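Local coordinates for response regulator receiver domain protein (CheY-like) (Methylobacillus flagellatus KT, PDB 3I42) that probably receives a phosphoryl group on a conserved aspartate, acting as a CheY-like signalling switch in a two-component pathway, at residues A[5-10]-A[49-54]; A[78-83]-A[98-103]. All blocks are in the same frame, centred on the assembly; numbering follows the deposited sequence.

Contact 1 (A[5-10]-A[49-54])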
loop_
_atom_site.group_PDB
_atom_site.type_symbol
_atom_site.label_atom_id
_atom_site.label_comp_id
_atom_site.label_asym_id
_atom_site.label_seq_id
_atom_site.Cartn_x
_atom_site.Cartn_y
_atom_site.Cartn_z
ATOM N N GLN A 5 0.670 21.986 0.026
ATOM C CA GLN A 5 -0.567 22.269 0.749
ATOM C C GLN A 5 -1.222 20.980 1.254
ATOM O O GLN A 5 -1.466 20.057 0.479
ATOM C CB GLN A 5 -1.549 22.998 -0.158
ATOM C CG GLN A 5 -1.388 24.509 -0.194
ATOM C CD GLN A 5 -2.583 25.152 -0.884
ATOM O OE1 GLN A 5 -3.284 25.996 -0.299
ATOM N NE2 GLN A 5 -2.849 24.721 -2.125
ATOM N N ALA A 6 -1.546 20.940 2.537
ATOM C CA ALA A 6 -2.039 19.712 3.136
ATOM C C ALA A 6 -3.412 19.953 3.734
ATOM O O ALA A 6 -3.693 21.041 4.210
ATOM C CB ALA A 6 -1.071 19.205 4.200
ATOM N N LEU A 7 -4.263 18.928 3.674
ATOM C CA LEU A 7 -5.542 18.928 4.353
ATOM C C LEU A 7 -5.497 17.843 5.402
ATOM O O LEU A 7 -5.143 16.698 5.127
ATOM C CB LEU A 7 -6.706 18.687 3.372
ATOM C CG LEU A 7 -8.128 18.578 3.987
ATOM C CD1 LEU A 7 -8.704 19.930 4.336
ATOM C CD2 LEU A 7 -9.104 17.837 3.061
ATOM N N ILE A 8 -5.849 18.227 6.611
ATOM C CA ILE A 8 -5.932 17.301 7.700
ATOM C C ILE A 8 -7.390 17.035 8.030
ATOM O O ILE A 8 -8.169 17.973 8.225
ATOM C CB ILE A 8 -5.246 17.884 8.955
ATOM C CG1 ILE A 8 -3.769 18.097 8.695
ATOM C CG2 ILE A 8 -5.460 16.988 10.165
ATOM C CD1 ILE A 8 -3.204 19.235 9.636
ATOM N N VAL A 9 -7.746 15.754 8.117
ATOM C CA VAL A 9 -9.110 15.360 8.481
ATOM C C VAL A 9 -9.113 14.635 9.813
ATOM O O VAL A 9 -8.669 13.476 9.934
ATOM C CB VAL A 9 -9.787 14.468 7.388
ATOM C CG1 VAL A 9 -11.238 14.180 7.783
ATOM C CG2 VAL A 9 -9.713 15.145 5.995
ATOM N N GLU A 10 -9.652 15.307 10.811
ATOM C CA GLU A 10 -9.458 14.885 12.182
ATOM C C GLU A 10 -10.465 15.651 13.008
ATOM O O GLU A 10 -10.549 16.890 12.889
ATOM C CB GLU A 10 -8.009 15.228 12.615
ATOM C CG GLU A 10 -7.777 15.317 14.114
ATOM C CD GLU A 10 -8.193 14.057 14.857
ATOM O OE1 GLU A 10 -7.745 12.959 14.462
ATOM O OE2 GLU A 10 -8.963 14.167 15.848
ATOM N N ASP A 49 -2.009 18.905 -2.079
ATOM C CA ASP A 49 -0.984 17.968 -2.464
ATOM C C ASP A 49 -1.053 16.697 -1.622
ATOM O O ASP A 49 -0.726 15.619 -2.107
ATOM C CB ASP A 49 0.397 18.626 -2.311
ATOM C CG ASP A 49 0.529 19.906 -3.152
ATOM O OD1 ASP A 49 0.730 19.785 -4.382
ATOM O OD2 ASP A 49 0.411 21.016 -2.589
ATOM N N ALA A 50 -1.426 16.848 -0.344
ATOM C CA ALA A 50 -1.486 15.717 0.592
ATOM C C ALA A 50 -2.708 15.853 1.483
ATOM O O ALA A 50 -3.024 16.934 1.954
ATOM C CB ALA A 50 -0.230 15.645 1.444
ATOM N N VAL A 51 -3.399 14.742 1.691
ATOM C CA VAL A 51 -4.586 14.726 2.529
ATOM C C VAL A 51 -4.368 13.665 3.604
ATOM O O VAL A 51 -4.111 12.496 3.282
ATOM C CB VAL A 51 -5.871 14.434 1.686
ATOM C CG1 VAL A 51 -7.126 14.333 2.561
ATOM C CG2 VAL A 51 -6.063 15.494 0.583
ATOM N N PHE A 52 -4.456 14.068 4.872
ATOM C CA PHE A 52 -4.226 13.137 6.002
ATOM C C PHE A 52 -5.544 12.798 6.621
ATOM O O PHE A 52 -6.245 13.698 7.090
ATOM C CB PHE A 52 -3.297 13.720 7.080
ATOM C CG PHE A 52 -1.931 14.060 6.557
ATOM C CD1 PHE A 52 -0.882 13.171 6.713
ATOM C CD2 PHE A 52 -1.711 15.278 5.916
ATOM C CE1 PHE A 52 0.369 13.455 6.229
ATOM C CE2 PHE A 52 -0.458 15.600 5.412
ATOM C CZ PHE A 52 0.592 14.678 5.555
ATOM N N ILE A 53 -5.888 11.510 6.599
ATOM C CA ILE A 53 -7.218 11.083 7.038
ATOM C C ILE A 53 -7.130 10.162 8.244
ATOM O O ILE A 53 -6.574 9.074 8.148
ATOM C CB ILE A 53 -8.005 10.370 5.892
ATOM C CG1 ILE A 53 -8.268 11.322 4.732
ATOM C CG2 ILE A 53 -9.353 9.846 6.392
ATOM C CD1 ILE A 53 -8.450 10.613 3.407
ATOM N N ASP A 54 -7.680 10.602 9.375
ATOM C CA ASP A 54 -7.902 9.732 10.505
ATOM C C ASP A 54 -8.842 8.615 10.098
ATOM O O ASP A 54 -9.831 8.844 9.392
ATOM C CB ASP A 54 -8.483 10.528 11.672
ATOM C CG ASP A 54 -8.316 9.811 13.018
ATOM O OD1 ASP A 54 -8.793 8.657 13.180
ATOM O OD2 ASP A 54 -7.692 10.415 13.919
#
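The side chains of Leu7 and Val51 lie side by side, pointing the same way, in a parallel strand pair whose tightest part is the backbone around Phe52. Leu7 O takes the N-H of Phe52 at 2.7 Å with an N-H...O angle of 171°, and Val9 N reaches Phe52 O at 2.7 Å as well. The strand axes, 14° apart, approach to 4.7 Å, which fits regular parallel pairing from Ala6–Ala50 to Val9–Ile53. Leu7, Val9, Val51 and Ile53 form one face; helix 36-45 packs on the first three, and Phe99 on Ile53. There Leu7 CD2 lies 4.1 Å from Val51 CG1. Val9 keeps CG1 anti to its backbone N (chi1 -176°), which leaves CG2 beside that N, pointing back along the strand to meet Val51 CG1 and Ile53 CG1. On the other face, under helix 13-25, Phe52 turns its ring edge to Ala6: CE2 meets CB at 3.9 Å, with the methyl in the ring plane, while Phe19 meets the ring from outside the pair. The N-terminal end is looser, since Gln5 and Asp49 are partly exposed and Ala50 N bonds only weakly to Gln5 O. Asp49 still holds it: its N donates to Gln5 O at 2.9 Å, and its OD2 uses the anti lone pair to accept Gln5 N at 2.8 Å. At the C-terminal end the Glu10 chain bends at chi2, and OE1 comes within 2.6 Å of Asp54 OD2, the two carboxylate planes steeply inclined. Lys105 makes a salt bridge to that same Asp54 oxygen, and Glu10 OE2 takes the backbone N-H of Tyr12. Adjacent parallel strands whose C-terminal ends bring acidic side chains together, one of them the predicted phosphoacceptor Asp54, are the hallmark of the acidic pocket in the CheY-like receiver fold.

Contact 2 (A[78-83]-A[98-103])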
loop_
_atom_site.group_PDB
_atom_site.type_symbol
_atom_site.label_atom_id
_atom_site.label_comp_id
_atom_site.label_asym_id
_atom_site.label_seq_id
_atom_site.Cartn_x
_atom_site.Cartn_y
_atom_site.Cartn_z
ATOM N N SER A 78 -4.154 14.229 -5.422
ATOM C CA SER A 78 -3.553 14.359 -4.105
ATOM C C SER A 78 -2.939 13.036 -3.716
ATOM O O SER A 78 -3.317 11.999 -4.250
ATOM C CB SER A 78 -4.614 14.732 -3.070
ATOM O OG SER A 78 -5.328 15.887 -3.467
ATOM N N LYS A 79 -1.998 13.070 -2.772
ATOM C CA LYS A 79 -1.555 11.856 -2.097
ATOM C C LYS A 79 -2.354 11.780 -0.827
ATOM O O LYS A 79 -2.623 12.826 -0.219
ATOM C CB LYS A 79 -0.078 11.957 -1.778
ATOM C CG LYS A 79 0.806 12.163 -3.003
ATOM C CD LYS A 79 1.169 10.867 -3.655
ATOM C CE LYS A 79 0.373 10.678 -4.940
ATOM N NZ LYS A 79 1.107 9.840 -5.930
ATOM N N PHE A 80 -2.754 10.561 -0.453
ATOM C CA PHE A 80 -3.675 10.317 0.654
ATOM C C PHE A 80 -2.956 9.476 1.666
ATOM O O PHE A 80 -2.387 8.450 1.301
ATOM C CB PHE A 80 -4.962 9.577 0.177
ATOM C CG PHE A 80 -5.802 10.398 -0.766
ATOM C CD1 PHE A 80 -6.741 11.275 -0.282
ATOM C CD2 PHE A 80 -5.600 10.324 -2.152
ATOM C CE1 PHE A 80 -7.480 12.105 -1.148
ATOM C CE2 PHE A 80 -6.348 11.118 -3.042
ATOM C CZ PHE A 80 -7.284 12.021 -2.521
ATOM N N VAL A 81 -3.022 9.897 2.936
ATOM C CA VAL A 81 -2.272 9.279 4.031
ATOM C C VAL A 81 -3.264 8.810 5.077
ATOM O O VAL A 81 -4.094 9.597 5.520
ATOM C CB VAL A 81 -1.337 10.331 4.724
ATOM C CG1 VAL A 81 -0.363 9.655 5.672
ATOM C CG2 VAL A 81 -0.594 11.159 3.685
ATOM N N ALA A 82 -3.181 7.543 5.477
ATOM C CA ALA A 82 -4.025 6.983 6.533
ATOM C C ALA A 82 -3.364 7.241 7.863
ATOM O O ALA A 82 -2.176 6.971 8.030
ATOM C CB ALA A 82 -4.169 5.489 6.375
ATOM N N VAL A 83 -4.138 7.683 8.834
ATOM C CA VAL A 83 -3.591 7.940 10.146
ATOM C C VAL A 83 -4.372 7.073 11.107
ATOM O O VAL A 83 -5.564 7.285 11.307
ATOM C CB VAL A 83 -3.731 9.431 10.517
ATOM C CG1 VAL A 83 -3.310 9.673 11.958
ATOM C CG2 VAL A 83 -2.942 10.308 9.513
ATOM N N LEU A 98 -5.782 1.844 -1.393
ATOM C CA LEU A 98 -6.349 3.192 -1.606
ATOM C C LEU A 98 -5.608 4.353 -0.946
ATOM O O LEU A 98 -5.848 5.522 -1.286
ATOM C CB LEU A 98 -7.802 3.208 -1.145
ATOM C CG LEU A 98 -8.825 2.467 -2.004
ATOM C CD1 LEU A 98 -9.936 1.974 -1.112
ATOM C CD2 LEU A 98 -9.352 3.396 -3.089
ATOM N N PHE A 99 -4.734 4.056 0.017
ATOM C CA PHE A 99 -3.879 5.130 0.562
ATOM C C PHE A 99 -2.483 5.013 -0.010
ATOM O O PHE A 99 -2.047 3.936 -0.390
ATOM C CB PHE A 99 -3.800 5.061 2.066
ATOM C CG PHE A 99 -5.043 5.453 2.754
ATOM C CD1 PHE A 99 -5.306 6.796 3.030
ATOM C CD2 PHE A 99 -5.943 4.482 3.173
ATOM C CE1 PHE A 99 -6.472 7.173 3.693
ATOM C CE2 PHE A 99 -7.126 4.847 3.833
ATOM C CZ PHE A 99 -7.390 6.196 4.102
ATOM N N ASP A 100 -1.782 6.131 -0.074
ATOM C CA ASP A 100 -0.431 6.147 -0.607
ATOM C C ASP A 100 0.614 6.006 0.509
ATOM O O ASP A 100 1.692 5.457 0.283
ATOM C CB ASP A 100 -0.221 7.451 -1.389
ATOM C CG ASP A 100 -1.238 7.631 -2.516
ATOM O OD1 ASP A 100 -1.212 6.826 -3.469
ATOM O OD2 ASP A 100 -2.058 8.569 -2.440
ATOM N N PHE A 101 0.287 6.522 1.692
ATOM C CA PHE A 101 1.190 6.506 2.847
ATOM C C PHE A 101 0.386 6.220 4.087
ATOM O O PHE A 101 -0.819 6.411 4.129
ATOM C CB PHE A 101 1.946 7.853 3.025
ATOM C CG PHE A 101 2.653 8.335 1.781
ATOM C CD1 PHE A 101 3.936 7.907 1.475
ATOM C CD2 PHE A 101 2.030 9.218 0.912
ATOM C CE1 PHE A 101 4.565 8.342 0.318
ATOM C CE2 PHE A 101 2.670 9.679 -0.246
ATOM C CZ PHE A 101 3.921 9.242 -0.547
ATOM N N TYR A 102 1.064 5.756 5.117
ATOM C CA TYR A 102 0.387 5.287 6.296
ATOM C C TYR A 102 1.180 5.806 7.491
ATOM O O TYR A 102 2.392 5.760 7.472
ATOM C CB TYR A 102 0.286 3.738 6.276
ATOM C CG TYR A 102 0.017 3.148 4.890
ATOM C CD1 TYR A 102 -1.301 2.816 4.457
ATOM C CD2 TYR A 102 1.067 2.923 4.005
ATOM C CE1 TYR A 102 -1.538 2.267 3.149
ATOM C CE2 TYR A 102 0.838 2.404 2.711
ATOM C CZ TYR A 102 -0.455 2.077 2.300
ATOM O OH TYR A 102 -0.615 1.566 1.031
ATOM N N LEU A 103 0.470 6.337 8.487
ATOM C CA LEU A 103 1.016 6.883 9.727
ATOM C C LEU A 103 0.351 6.189 10.892
ATOM O O LEU A 103 -0.836 5.870 10.849
ATOM C CB LEU A 103 0.693 8.375 9.833
ATOM C CG LEU A 103 1.589 9.313 9.046
ATOM C CD1 LEU A 103 1.028 10.713 9.097
ATOM C CD2 LEU A 103 3.006 9.277 9.640
#
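Asp100 OD2 is gripped from two directions: its anti lone pair accepts Phe80 N at 2.9 Å (N-H...O 160°), and Arg70 of helix 62-71 adds a salt bridge. The backbone N of Asp100 donates to Phe80 O at 2.8 Å, an oxygen that Phe101 N shares weakly. These bonds close a beta-alpha-beta crossover of the receiver fold, in which helix 93-98 links parallel strands 79-84 and 101-104. Past them the ladder turns regular: Ala82 N donates to Phe101 O, and Ala82 O accepts Leu103 N. On the face packed against helix 109-119, Val81 CG1 meets Leu103 CD1 at 3.8 Å. Across the sheet, the Tyr102 OH is hydrogen-bonded to Cys96 O of the same chain. On that side Phe99 has CG beside its backbone N (chi1 -71°), which brings its ring over the Ala82 methyl in a CH-pi contact. Replacing Phe99 with an alanine would probably leave a gap above Ala82 and strip the Ala82 methyl of its aromatic partner. Ala82 CB sits 3.6 Å from the centroid of the Phe99 ring, only 6° off the ring normal.

How the contacts relate
Contacts 1 and 2 are two pairings of one parallel sheet, separated by the pairing of strands 50-54 and 79-84, with their centres about 9 Å apart. Along that middle seam Val51 N lies 2.8 Å from Lys79 O and Ile53 N 2.8 Å from Val81 O, both probable hydrogen bonds. Side chains interlock there too, with Phe52 CD1 3.5 Å from Val81 CB. Both pairs lead toward the predicted phosphorylation site. Contact 1 supplies Asp54 itself, whereas the chain just after strand 101-104 of contact 2 supplies Lys105, which makes the salt bridge to Asp54 and packs on Val83. This layout is consistent with the aspartate–lysine site of CheY relatives.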